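Local coordinates for switch-activating protein 1 (Schizosaccharomyces pombe, PDB 5JDK), which binds specific DNA sequences required for mating-type switching and a replication fork barrier in the ribosomal DNA, where it blocks forks, at residues K39-R42 and L43-R46; R54-S57 and E58-K62; A64-G67 and Y68-G72; S79-R82 and N83-S87; R90-E93 and Q94-H98. All coordinates share one frame; numbering follows the deposited sequence.

Contact 1 (K39-R42 and L43-R46); sequences KLMR and LVVR
K39-R42 and L43-R46 are successive turns of helix 34-46, and the contact between them is local packing of residues four apart, such as L40 on V44. This is the first helix of the all-helical, N-terminal DNA-binding domain, whose sequence family belongs to the helix-turn-helix clan. The backbone evidence is four amide bonds in a row. L43 N to K39 O is the longest at 3.2 Å, while V45 N to M41 O is nearly straight, with an N-H...O angle of 169°.

The buried face is carried by L40, M41 and V44. L40 CD1 lies 4.4 Å from V44 CG2, a loose apolar contact. M41 is curled rather than extended, its three torsions all near -60° (chi1 -68°), and this curl brings its methyl CE to within 4.3 Å of V44 CG1, while the other valine methyl, CG2, is the one facing L40. Around this strip, I85 of helix 78-98 meets both L40 and V44, and W119 of helix 107-131 also reaches V44.

L43 and R42 leave the strip on other sides. L43 packs on I66 of helix 56-71, whereas the extended chain of R42 carries its guanidinium to a salt bridge with E111, fastening this helix to helix 107-131. Carbonyl oxygens also take apolar neighbours: V44 CG2 sits 3.4 Å from L40 O, and V45 CG2 is equally close to M41 O.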
loop_
_atom_site.group_PDB
_atom_site.type_symbol
_atom_site.label_atom_id
_atom_site.label_comp_id
_atom_site.label_asym_id
_atom_site.label_seq_id
_atom_site.Cartn_x
_atom_site.Cartn_y
_atom_site.Cartn_z
ATOM N N LYS A 39 8.036 5.601 2.290
ATOM C CA LYS A 39 7.357 6.417 3.296
ATOM C C LYS A 39 5.840 6.253 3.218
ATOM O O LYS A 39 5.155 6.126 4.254
ATOM C CB LYS A 39 7.746 7.880 3.123
ATOM C CG LYS A 39 9.192 8.170 3.493
ATOM C CD LYS A 39 9.549 9.625 3.241
ATOM C CE LYS A 39 10.963 9.934 3.702
ATOM N NZ LYS A 39 11.359 11.330 3.376
ATOM N N LEU A 40 5.298 6.263 1.997
ATOM C CA LEU A 40 3.863 6.120 1.801
ATOM C C LEU A 40 3.375 4.770 2.308
ATOM O O LEU A 40 2.384 4.695 3.055
ATOM C CB LEU A 40 3.531 6.308 0.326
ATOM C CG LEU A 40 2.075 6.113 -0.084
ATOM C CD1 LEU A 40 1.158 7.040 0.679
ATOM C CD2 LEU A 40 1.930 6.343 -1.572
ATOM N N MET A 41 4.047 3.679 1.907
ATOM C CA MET A 41 3.589 2.361 2.330
ATOM C C MET A 41 3.805 2.116 3.817
ATOM O O MET A 41 3.023 1.385 4.429
ATOM C CB MET A 41 4.214 1.271 1.472
ATOM C CG MET A 41 3.737 1.288 0.044
ATOM S SD MET A 41 1.961 1.162 -0.180
ATOM C CE MET A 41 1.668 -0.491 0.436
ATOM N N ARG A 42 4.829 2.720 4.421
ATOM C CA ARG A 42 4.946 2.662 5.871
ATOM C C ARG A 42 3.702 3.236 6.529
ATOM O O ARG A 42 3.189 2.672 7.500
ATOM C CB ARG A 42 6.173 3.437 6.351
ATOM C CG ARG A 42 7.504 2.736 6.123
ATOM C CD ARG A 42 8.651 3.628 6.546
ATOM N NE ARG A 42 9.948 3.035 6.275
ATOM C CZ ARG A 42 11.083 3.723 6.243
ATOM N NH1 ARG A 42 11.078 5.032 6.467
ATOM N NH2 ARG A 42 12.223 3.105 5.983
ATOM N N LEU A 43 3.212 4.375 6.025
ATOM C CA LEU A 43 1.996 4.965 6.589
ATOM C C LEU A 43 0.773 4.092 6.354
ATOM O O LEU A 43 -0.053 3.908 7.255
ATOM C CB LEU A 43 1.750 6.336 5.976
ATOM C CG LEU A 43 2.700 7.449 6.374
ATOM C CD1 LEU A 43 2.419 8.668 5.523
ATOM C CD2 LEU A 43 2.562 7.769 7.850
ATOM N N VAL A 44 0.622 3.575 5.137
ATOM C CA VAL A 44 -0.504 2.698 4.831
ATOM C C VAL A 44 -0.534 1.517 5.796
ATOM O O VAL A 44 -1.569 1.195 6.397
ATOM C CB VAL A 44 -0.405 2.238 3.366
ATOM C CG1 VAL A 44 -1.361 1.108 3.069
ATOM C CG2 VAL A 44 -0.666 3.410 2.422
ATOM N N VAL A 45 0.604 0.845 5.949
ATOM C CA VAL A 45 0.664 -0.331 6.810
ATOM C C VAL A 45 0.442 0.038 8.273
ATOM O O VAL A 45 -0.262 -0.669 8.994
ATOM C CB VAL A 45 1.987 -1.079 6.580
ATOM C CG1 VAL A 45 2.212 -2.138 7.622
ATOM C CG2 VAL A 45 1.964 -1.725 5.201
ATOM N N ARG A 46 1.057 1.128 8.746
ATOM C CA ARG A 46 0.872 1.532 10.138
ATOM C C ARG A 46 -0.596 1.719 10.471
ATOM O O ARG A 46 -1.030 1.408 11.587
ATOM C CB ARG A 46 1.631 2.835 10.415
ATOM C CG ARG A 46 1.411 3.405 11.812
ATOM C CD ARG A 46 2.000 2.488 12.865
ATOM N NE ARG A 46 1.714 2.864 14.253
ATOM C CZ ARG A 46 0.658 2.445 14.951
ATOM N NH1 ARG A 46 -0.252 1.662 14.379
ATOM N NH2 ARG A 46 0.512 2.803 16.216
#

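Contact 2 (R54-S57 and E58-K62); sequences RKTS and EFYAK
T56 CB meets the Y60 ring at its edge, in the ring plane, 3.8 Å from Y60 CE2. The backbone makes the same four-residue step: Y60 N bonds to T56 O at 2.9 Å, and the N-H...O angle of 173° shows it is almost straight. T56 O also lies 3.2 Å from Y60 CD2, obliquely to the ring. With CG anti to its carbonyl carbon (chi1 -63°), Y60 is swung back over this first turn.

One residue earlier, F59 CD2 stands over the centre of one Y60 face, 3.7 Å above the plane. All this lies at the start of helix 56-71, the second of the four helices of the DNA-binding domain, where K55 occupies the N-cap position. K55 and E58 run side by side, and water 1 bridges them, accepting from K55 NZ and donating to E58 OE1; K55 NZ and E58 OE1 themselves stay 4.6 Å apart.

Replacing Y60 by an alanine is likely to leave T56 CB and F59 CD2 facing a gap, with W119 and I85 losing an aromatic neighbour. Further out, S57 OG is hydrogen-bonded to E78, and a glycerol is hydrogen-bonded to Y60 OH.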
loop_
_atom_site.group_PDB
_atom_site.type_symbol
_atom_site.label_atom_id
_atom_site.label_comp_id
_atom_site.label_asym_id
_atom_site.label_seq_id
_atom_site.Cartn_x
_atom_site.Cartn_y
_atom_site.Cartn_z
ATOM N N ARG A 54 -15.805 -0.729 2.418
ATOM C CA ARG A 54 -16.776 0.184 1.867
ATOM C C ARG A 54 -16.641 1.608 2.415
ATOM O O ARG A 54 -17.535 2.405 2.213
ATOM C CB ARG A 54 -18.204 -0.323 1.956
ATOM C CG ARG A 54 -18.456 -1.632 1.256
ATOM C CD ARG A 54 -18.275 -1.571 -0.267
ATOM N NE ARG A 54 -19.140 -0.620 -0.971
ATOM C CZ ARG A 54 -20.352 -0.897 -1.411
ATOM N NH1 ARG A 54 -20.850 -2.118 -1.312
ATOM N NH2 ARG A 54 -21.014 -0.003 -2.046
ATOM N N LYS A 55 -15.523 1.877 3.094
ATOM C CA LYS A 55 -15.192 3.221 3.617
ATOM C C LYS A 55 -13.768 3.619 3.166
ATOM O O LYS A 55 -12.942 4.164 3.930
ATOM C CB LYS A 55 -15.357 3.349 5.113
ATOM C CG LYS A 55 -16.753 3.071 5.561
ATOM C CD LYS A 55 -17.036 3.371 6.990
ATOM C CE LYS A 55 -18.476 2.976 7.303
ATOM N NZ LYS A 55 -19.404 3.806 6.555
ATOM N N THR A 56 -13.468 3.338 1.916
ATOM C CA THR A 56 -12.171 3.621 1.395
ATOM C C THR A 56 -11.841 5.107 1.342
ATOM O O THR A 56 -10.682 5.483 1.550
ATOM C CB THR A 56 -11.937 3.010 0.018
ATOM O OG1 THR A 56 -12.838 3.635 -0.877
ATOM C CG2 THR A 56 -12.122 1.542 0.049
ATOM N N SER A 57 -12.838 5.947 1.054
ATOM C CA SER A 57 -12.568 7.372 0.874
ATOM C C SER A 57 -11.911 7.967 2.112
ATOM O O SER A 57 -10.892 8.671 2.015
ATOM C CB SER A 57 -13.873 8.099 0.546
ATOM O OG SER A 57 -13.694 9.495 0.428
ATOM N N GLU A 58 -12.470 7.687 3.290
ATOM C CA GLU A 58 -11.914 8.259 4.514
ATOM C C GLU A 58 -10.470 7.817 4.713
ATOM O O GLU A 58 -9.624 8.590 5.196
ATOM C CB GLU A 58 -12.734 7.800 5.725
ATOM C CG GLU A 58 -14.154 8.300 5.822
ATOM C CD GLU A 58 -14.989 7.445 6.759
ATOM O OE1 GLU A 58 -16.127 7.079 6.388
ATOM O OE2 GLU A 58 -14.494 7.134 7.867
ATOM N N PHE A 59 -10.177 6.563 4.368
ATOM C CA PHE A 59 -8.850 6.006 4.584
ATOM C C PHE A 59 -7.828 6.644 3.654
ATOM O O PHE A 59 -6.795 7.154 4.110
ATOM C CB PHE A 59 -8.873 4.486 4.406
ATOM C CG PHE A 59 -7.534 3.847 4.617
ATOM C CD1 PHE A 59 -7.027 3.654 5.891
ATOM C CD2 PHE A 59 -6.758 3.472 3.540
ATOM C CE1 PHE A 59 -5.787 3.095 6.075
ATOM C CE2 PHE A 59 -5.524 2.904 3.720
ATOM C CZ PHE A 59 -5.034 2.714 4.995
ATOM N N TYR A 60 -8.086 6.619 2.339
ATOM C CA TYR A 60 -7.097 7.175 1.420
ATOM C C TYR A 60 -6.960 8.680 1.589
ATOM O O TYR A 60 -5.868 9.229 1.364
ATOM C CB TYR A 60 -7.357 6.740 -0.040
ATOM C CG TYR A 60 -7.213 5.228 -0.156
ATOM C CD1 TYR A 60 -5.968 4.622 -0.045
ATOM C CD2 TYR A 60 -8.323 4.409 -0.273
ATOM C CE1 TYR A 60 -5.833 3.247 -0.063
ATOM C CE2 TYR A 60 -8.200 3.028 -0.304
ATOM C CZ TYR A 60 -6.951 2.453 -0.182
ATOM O OH TYR A 60 -6.794 1.091 -0.158
ATOM N N ALA A 61 -8.035 9.361 1.987
ATOM C CA ALA A 61 -7.912 10.786 2.277
ATOM C C ALA A 61 -6.965 11.020 3.443
ATOM O O ALA A 61 -6.128 11.939 3.410
ATOM C CB ALA A 61 -9.279 11.394 2.591
ATOM N N LYS A 62 -7.104 10.219 4.512
ATOM C CA LYS A 62 -6.227 10.353 5.665
ATOM C C LYS A 62 -4.778 10.065 5.303
ATOM O O LYS A 62 -3.868 10.790 5.730
ATOM C CB LYS A 62 -6.706 9.434 6.789
ATOM C CG LYS A 62 -5.734 9.390 7.955
ATOM C CD LYS A 62 -6.271 8.683 9.174
ATOM C CE LYS A 62 -5.292 8.776 10.328
ATOM N NZ LYS A 62 -5.752 8.099 11.550
HETATM O O HOH W 1 -19.186 6.902 6.655
#

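Contact 3 (A64-G67 and Y68-G72); sequences ARIG and YEDEG
R65 O receives E69 N at 2.8 Å, one of the two shortest polar bonds here, with an N-H...O angle of 163°. The same pair is joined again through the side chains. R65 NH1 donates to E69 OE2 at 2.9 Å in a salt bridge, the carboxylate oxygen lying at the guanidinium edge and close to its plane. The two flat groups are steeply turned, 71° apart, and the single bond from NH1 meets OE2 nearly along its C-O axis. A bend at chi3 (-67°) turns the arginine head back toward E69, and R65 CG lies 3.3 Å from E69 OE2.

These residues belong to the C-terminal part of helix 56-71 of the four-helix domain, and the R65-E69 pair is on the exposed side of this helix. Beside the ion pair, I66 and D70 run alongside each other, with the methyl CG2 of I66 3.5 Å from D70 OD2. I66 also packs against L43 of helix 34-46.

Toward the end of the helix the bonding grows less regular. E71 N reaches G67 O at an N-H...O angle of 139° and from above the carbonyl plane, and G67 has a further backbone bond to L73. G72 N to Y68 O is weak at 3.5 Å, and G72 takes a positive phi as the chain leaves helical geometry.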
loop_
_atom_site.group_PDB
_atom_site.type_symbol
_atom_site.label_atom_id
_atom_site.label_comp_id
_atom_site.label_asym_id
_atom_site.label_seq_id
_atom_site.Cartn_x
_atom_site.Cartn_y
_atom_site.Cartn_z
ATOM N N ALA A 64 -3.337 10.389 2.382
ATOM C CA ALA A 64 -2.810 11.503 1.605
ATOM C C ALA A 64 -2.440 12.663 2.515
ATOM O O ALA A 64 -1.393 13.312 2.339
ATOM C CB ALA A 64 -3.849 11.953 0.589
ATOM N N ARG A 65 -3.295 12.936 3.497
ATOM C CA ARG A 65 -3.052 14.056 4.399
ATOM C C ARG A 65 -1.819 13.833 5.270
ATOM O O ARG A 65 -0.966 14.720 5.381
ATOM C CB ARG A 65 -4.290 14.313 5.252
ATOM C CG ARG A 65 -4.065 15.398 6.265
ATOM C CD ARG A 65 -5.347 15.847 6.910
ATOM N NE ARG A 65 -6.242 16.529 5.983
ATOM C CZ ARG A 65 -6.155 17.814 5.652
ATOM N NH1 ARG A 65 -5.214 18.594 6.157
ATOM N NH2 ARG A 65 -7.038 18.310 4.795
ATOM N N ILE A 66 -1.709 12.671 5.913
ATOM C CA ILE A 66 -0.551 12.424 6.770
ATOM C C ILE A 66 0.723 12.337 5.939
ATOM O O ILE A 66 1.789 12.804 6.358
ATOM C CB ILE A 66 -0.768 11.180 7.654
ATOM C CG1 ILE A 66 -1.997 11.386 8.542
ATOM C CG2 ILE A 66 0.491 10.893 8.489
ATOM C CD1 ILE A 66 -2.380 10.203 9.389
ATOM N N GLY A 67 0.635 11.774 4.739
ATOM C CA GLY A 67 1.803 11.719 3.880
ATOM C C GLY A 67 2.314 13.101 3.524
ATOM O O GLY A 67 3.524 13.350 3.544
ATOM N N TYR A 68 1.399 14.020 3.198
ATOM C CA TYR A 68 1.783 15.409 2.962
ATOM C C TYR A 68 2.312 16.064 4.240
ATOM O O TYR A 68 3.396 16.659 4.249
ATOM C CB TYR A 68 0.566 16.187 2.409
ATOM C CG TYR A 68 0.843 17.658 2.422
ATOM C CD1 TYR A 68 1.558 18.251 1.403
ATOM C CD2 TYR A 68 0.480 18.422 3.518
ATOM C CE1 TYR A 68 1.892 19.588 1.478
ATOM C CE2 TYR A 68 0.812 19.738 3.609
ATOM C CZ TYR A 68 1.517 20.324 2.594
ATOM O OH TYR A 68 1.862 21.653 2.682
ATOM N N GLU A 69 1.552 15.970 5.329
ATOM C CA GLU A 69 1.868 16.739 6.528
ATOM C C GLU A 69 3.156 16.268 7.193
ATOM O O GLU A 69 3.928 17.090 7.704
ATOM C CB GLU A 69 0.694 16.700 7.513
ATOM C CG GLU A 69 -0.509 17.484 6.992
ATOM C CD GLU A 69 -1.724 17.485 7.903
ATOM O OE1 GLU A 69 -1.674 16.872 9.003
ATOM O OE2 GLU A 69 -2.733 18.138 7.527
ATOM N N ASP A 70 3.415 14.963 7.182
ATOM C CA ASP A 70 4.517 14.375 7.942
ATOM C C ASP A 70 5.658 13.851 7.090
ATOM O O ASP A 70 6.786 13.768 7.584
ATOM C CB ASP A 70 4.028 13.200 8.799
ATOM C CG ASP A 70 3.073 13.614 9.887
ATOM O OD1 ASP A 70 2.822 14.822 10.080
ATOM O OD2 ASP A 70 2.588 12.696 10.580
ATOM N N GLU A 71 5.421 13.472 5.844
ATOM C CA GLU A 71 6.487 12.862 5.056
ATOM C C GLU A 71 6.869 13.699 3.850
ATOM O O GLU A 71 7.702 13.264 3.040
ATOM C CB GLU A 71 6.127 11.430 4.654
ATOM C CG GLU A 71 6.007 10.476 5.843
ATOM C CD GLU A 71 7.280 10.399 6.678
ATOM O OE1 GLU A 71 8.371 10.696 6.148
ATOM O OE2 GLU A 71 7.189 10.050 7.874
ATOM N N GLY A 72 6.320 14.896 3.722
ATOM C CA GLY A 72 6.742 15.751 2.639
ATOM C C GLY A 72 6.307 15.284 1.275
ATOM O O GLY A 72 6.885 15.713 0.269
#

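Contact 4 (S79-R82 and N83-S87); sequences SACR and NQIIS
Helix 78-98, the third helix of the DNA-binding domain, begins its course with the turns S79-R82 and N83-S87, where C81 packs on I85 and R82 on I86. C81 SG lies 4.2 Å from I85 CD1, an apolar contact on the buried face. I85 keeps CG1 beside its backbone N, anti to the carbonyl carbon (chi1 -60°), which brings the CG1-CD1 arm back over the preceding turn; I85 CD1 then passes 3.8 Å from C81 O. That face looks into the core of the domain: A64 of helix 56-71 touches C81, and M41 of helix 34-46 touches I85.

On the exposed side R82 and I86 cross, R82 CG lying 4.1 Å from I86 CD1. The arginine chain is fully extended, so that its head runs past T56 and Y60, and R82 NE is hydrogen-bonded to a glycerol, probably from the crystallisation liquor.

Along this helix, which packs against helices 34-46 and 56-71, the i to i+4 backbone bonds are unbroken through these turns. I86 N to R82 O is 2.8 Å, with an N-H...O angle of 168°, and I85 N lies 3.2 Å from C81 O.

A80 O is shared. It takes Q84 N at 3.0 Å and also a hydrogen bond from water 2, which donates a second to N83 OD1 at 3.3 Å. Q84 bends at chi2, and its NE2 is bonded to H76 in the loop that leads into the helix.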
loop_
_atom_site.group_PDB
_atom_site.type_symbol
_atom_site.label_atom_id
_atom_site.label_comp_id
_atom_site.label_asym_id
_atom_site.label_seq_id
_atom_site.Cartn_x
_atom_site.Cartn_y
_atom_site.Cartn_z
ATOM N N SER A 79 -7.926 10.451 -5.022
ATOM C CA SER A 79 -7.739 9.528 -6.132
ATOM C C SER A 79 -6.275 9.408 -6.516
ATOM O O SER A 79 -5.798 8.309 -6.820
ATOM C CB SER A 79 -8.566 9.986 -7.326
ATOM O OG SER A 79 -8.347 9.113 -8.420
ATOM N N ALA A 80 -5.541 10.521 -6.514
ATOM C CA ALA A 80 -4.133 10.447 -6.878
ATOM C C ALA A 80 -3.347 9.632 -5.857
ATOM O O ALA A 80 -2.458 8.851 -6.227
ATOM C CB ALA A 80 -3.550 11.847 -7.023
ATOM N N CYS A 81 -3.648 9.800 -4.570
ATOM C CA CYS A 81 -2.965 9.018 -3.546
ATOM C C CYS A 81 -3.266 7.534 -3.716
ATOM O O CYS A 81 -2.357 6.686 -3.745
ATOM C CB CYS A 81 -3.404 9.500 -2.166
ATOM S SG CYS A 81 -2.774 8.528 -0.804
ATOM N N ARG A 82 -4.547 7.203 -3.834
ATOM C CA ARG A 82 -4.925 5.814 -4.017
ATOM C C ARG A 82 -4.283 5.233 -5.271
ATOM O O ARG A 82 -3.832 4.085 -5.269
ATOM C CB ARG A 82 -6.438 5.712 -4.073
ATOM C CG ARG A 82 -6.947 4.304 -3.984
ATOM C CD ARG A 82 -8.427 4.354 -4.029
ATOM N NE ARG A 82 -9.058 3.056 -3.855
ATOM C CZ ARG A 82 -10.372 2.930 -3.805
ATOM N NH1 ARG A 82 -11.129 4.010 -3.923
ATOM N NH2 ARG A 82 -10.940 1.744 -3.621
ATOM N N ASN A 83 -4.189 6.020 -6.344
ATOM C CA ASN A 83 -3.579 5.526 -7.577
ATOM C C ASN A 83 -2.101 5.215 -7.377
ATOM O O ASN A 83 -1.578 4.262 -7.974
ATOM C CB ASN A 83 -3.769 6.535 -8.706
ATOM C CG ASN A 83 -3.180 6.054 -10.010
ATOM O OD1 ASN A 83 -2.306 6.696 -10.593
ATOM N ND2 ASN A 83 -3.638 4.896 -10.463
ATOM N N GLN A 84 -1.395 6.016 -6.565
ATOM C CA GLN A 84 0.001 5.691 -6.265
ATOM C C GLN A 84 0.107 4.337 -5.582
ATOM O O GLN A 84 1.006 3.541 -5.886
ATOM C CB GLN A 84 0.626 6.741 -5.343
ATOM C CG GLN A 84 0.648 8.161 -5.849
ATOM C CD GLN A 84 1.675 8.389 -6.924
ATOM O OE1 GLN A 84 2.101 7.454 -7.597
ATOM N NE2 GLN A 84 2.092 9.643 -7.095
ATOM N N ILE A 85 -0.798 4.065 -4.637
ATOM C CA ILE A 85 -0.770 2.784 -3.934
ATOM C C ILE A 85 -1.143 1.643 -4.881
ATOM O O ILE A 85 -0.525 0.572 -4.866
ATOM C CB ILE A 85 -1.678 2.840 -2.688
ATOM C CG1 ILE A 85 -1.198 3.937 -1.737
ATOM C CG2 ILE A 85 -1.708 1.487 -1.976
ATOM C CD1 ILE A 85 -2.218 4.340 -0.717
ATOM N N ILE A 86 -2.163 1.853 -5.720
ATOM C CA ILE A 86 -2.536 0.862 -6.728
ATOM C C ILE A 86 -1.340 0.501 -7.586
ATOM O O ILE A 86 -1.076 -0.679 -7.854
ATOM C CB ILE A 86 -3.713 1.369 -7.578
ATOM C CG1 ILE A 86 -4.982 1.333 -6.726
ATOM C CG2 ILE A 86 -3.889 0.543 -8.845
ATOM C CD1 ILE A 86 -6.182 2.024 -7.352
ATOM N N SER A 87 -0.610 1.516 -8.046
ATOM C CA SER A 87 0.551 1.271 -8.892
ATOM C C SER A 87 1.658 0.539 -8.141
ATOM O O SER A 87 2.263 -0.395 -8.683
ATOM C CB SER A 87 1.069 2.587 -9.460
ATOM O OG SER A 87 2.162 2.331 -10.321
HETATM O O HOH W 2 -1.396 9.297 -8.826
#

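Contact 5 (R90-E93 and Q94-H98); sequences RVYE and QRLAH
L96 lies across one face of the Y92 ring. Its CD1 stands 4.0 Å from the ring centroid and 29° off the normal, a CH-pi contact, while CG sits above the plane but offset toward the rim. Both methyls take part: CD1 lies 3.7 Å from Y92 CE1, and CD2 is equally far from Y92 OH. The tyrosine reaches this position with CG anti to its backbone N (chi1 176°), and L96, whose CG is anti to the carbonyl carbon instead, folds back to meet it. A serine at Y92 would probably strip L96 of the face its methyls rest on and cost D113, C116 and D117 of helix 107-131 a packing partner.

E93 also crosses L96, E93 OE1 lying 3.9 Å from L96 CD1, while its other oxygen, OE2, forms a salt bridge with K120. R95 crosses V91 obliquely, its CD near V91 CG1, and its guanidinium forms salt bridges with D113 and E109.

On the solvent side R90 and Q94 cross with their guanidinium and amide planes 76° apart. They are joined through water 3, which accepts from R90 NE at 2.7 Å and from Q94 NE2 at 2.9 Å, at the guanidinium edge.

Backbone bonds of the i to i+4 kind run beneath, L96 N to Y92 O at 2.9 Å among them. The arrangement is that of an amphipathic helix packing on a neighbour: helix 78-98 sets Y92 and L96, and the charged side chains E93 and R95, against helix 107-131.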
loop_
_atom_site.group_PDB
_atom_site.type_symbol
_atom_site.label_atom_id
_atom_site.label_comp_id
_atom_site.label_asym_id
_atom_site.label_seq_id
_atom_site.Cartn_x
_atom_site.Cartn_y
_atom_site.Cartn_z
ATOM N N ARG A 90 0.595 -3.042 -8.008
ATOM C CA ARG A 90 0.695 -3.704 -9.298
ATOM C C ARG A 90 2.144 -4.048 -9.610
ATOM O O ARG A 90 2.452 -5.170 -10.050
ATOM C CB ARG A 90 0.105 -2.816 -10.387
ATOM C CG ARG A 90 0.097 -3.512 -11.721
ATOM C CD ARG A 90 -0.710 -2.761 -12.745
ATOM N NE ARG A 90 -0.607 -3.386 -14.063
ATOM C CZ ARG A 90 -1.403 -4.356 -14.508
ATOM N NH1 ARG A 90 -2.368 -4.839 -13.739
ATOM N NH2 ARG A 90 -1.217 -4.853 -15.722
ATOM N N VAL A 91 3.051 -3.101 -9.362
ATOM C CA VAL A 91 4.469 -3.374 -9.552
ATOM C C VAL A 91 4.921 -4.482 -8.616
ATOM O O VAL A 91 5.703 -5.350 -9.010
ATOM C CB VAL A 91 5.292 -2.084 -9.395
ATOM C CG1 VAL A 91 6.780 -2.398 -9.333
ATOM C CG2 VAL A 91 4.979 -1.141 -10.550
ATOM N N TYR A 92 4.404 -4.505 -7.388
ATOM C CA TYR A 92 4.730 -5.587 -6.467
ATOM C C TYR A 92 4.345 -6.945 -7.042
ATOM O O TYR A 92 5.130 -7.901 -6.984
ATOM C CB TYR A 92 4.052 -5.348 -5.124
ATOM C CG TYR A 92 4.269 -6.476 -4.131
ATOM C CD1 TYR A 92 3.201 -7.164 -3.573
ATOM C CD2 TYR A 92 5.547 -6.837 -3.744
ATOM C CE1 TYR A 92 3.410 -8.185 -2.647
ATOM C CE2 TYR A 92 5.769 -7.862 -2.837
ATOM C CZ TYR A 92 4.694 -8.527 -2.292
ATOM O OH TYR A 92 4.889 -9.545 -1.381
ATOM N N GLU A 93 3.137 -7.060 -7.598
ATOM C CA GLU A 93 2.744 -8.338 -8.185
ATOM C C GLU A 93 3.648 -8.713 -9.351
ATOM O O GLU A 93 3.966 -9.891 -9.550
ATOM C CB GLU A 93 1.270 -8.318 -8.580
ATOM C CG GLU A 93 0.319 -8.255 -7.379
ATOM C CD GLU A 93 0.320 -9.516 -6.532
ATOM O OE1 GLU A 93 0.638 -10.601 -7.067
ATOM O OE2 GLU A 93 -0.021 -9.430 -5.342
ATOM N N GLN A 94 4.085 -7.726 -10.127
ATOM C CA GLN A 94 5.042 -8.012 -11.196
ATOM C C GLN A 94 6.378 -8.492 -10.636
ATOM O O GLN A 94 6.986 -9.441 -11.166
ATOM C CB GLN A 94 5.201 -6.775 -12.074
ATOM C CG GLN A 94 3.899 -6.477 -12.814
ATOM C CD GLN A 94 3.881 -5.155 -13.541
ATOM O OE1 GLN A 94 4.843 -4.384 -13.498
ATOM N NE2 GLN A 94 2.769 -4.884 -14.221
ATOM N N ARG A 95 6.846 -7.859 -9.561
ATOM C CA ARG A 95 8.069 -8.304 -8.912
ATOM C C ARG A 95 7.928 -9.732 -8.411
ATOM O O ARG A 95 8.844 -10.542 -8.571
ATOM C CB ARG A 95 8.445 -7.352 -7.773
ATOM C CG ARG A 95 8.910 -5.993 -8.282
ATOM C CD ARG A 95 9.172 -4.982 -7.164
ATOM N NE ARG A 95 10.046 -5.537 -6.138
ATOM C CZ ARG A 95 11.345 -5.749 -6.298
ATOM N NH1 ARG A 95 11.969 -5.376 -7.412
ATOM N NH2 ARG A 95 12.025 -6.335 -5.329
ATOM N N LEU A 96 6.785 -10.083 -7.823
ATOM C CA LEU A 96 6.595 -11.457 -7.368
ATOM C C LEU A 96 6.651 -12.417 -8.542
ATOM O O LEU A 96 7.255 -13.496 -8.452
ATOM C CB LEU A 96 5.254 -11.603 -6.648
ATOM C CG LEU A 96 5.128 -10.937 -5.282
ATOM C CD1 LEU A 96 3.737 -11.179 -4.727
ATOM C CD2 LEU A 96 6.168 -11.455 -4.320
ATOM N N ALA A 97 6.018 -12.046 -9.654
ATOM C CA ALA A 97 5.981 -12.929 -10.811
ATOM C C ALA A 97 7.359 -13.106 -11.425
ATOM O O ALA A 97 7.621 -14.128 -12.070
ATOM C CB ALA A 97 5.025 -12.371 -11.860
ATOM N N HIS A 98 8.244 -12.131 -11.260
ATOM C CA HIS A 98 9.539 -12.187 -11.908
ATOM C C HIS A 98 10.674 -12.517 -10.952
ATOM O O HIS A 98 11.834 -12.557 -11.387
ATOM C CB HIS A 98 9.757 -10.912 -12.719
ATOM C CG HIS A 98 8.805 -10.799 -13.872
ATOM N ND1 HIS A 98 8.920 -11.579 -15.004
ATOM C CD2 HIS A 98 7.684 -10.058 -14.042
ATOM C CE1 HIS A 98 7.934 -11.294 -15.837
ATOM N NE2 HIS A 98 7.169 -10.375 -15.276
HETATM O O HOH W 3 1.230 -3.282 -16.094
#

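How the contacts relate
Contacts 1, 2 and 3 each touch contact 4: V44 CG2 of contact 1 is 3.6 Å from I85 CD1, and Y60 CD1 of contact 2 is 3.8 Å from I85 CD1 as well. Contact 3 joins contact 4 through A64 CB and C81 CB, 3.7 Å apart, and contact 1 through L43 CD1 and G67 CA, 3.5 Å apart. Contact 5 shares helix 78-98 with contact 4 but lies farther along it, its centre about 26 Å from that of contact 3, across the chain's centre. Y60 of contact 2 and R82 of contact 4 each hydrogen-bond glycerol, probably one and the same molecule from the crystallisation liquor.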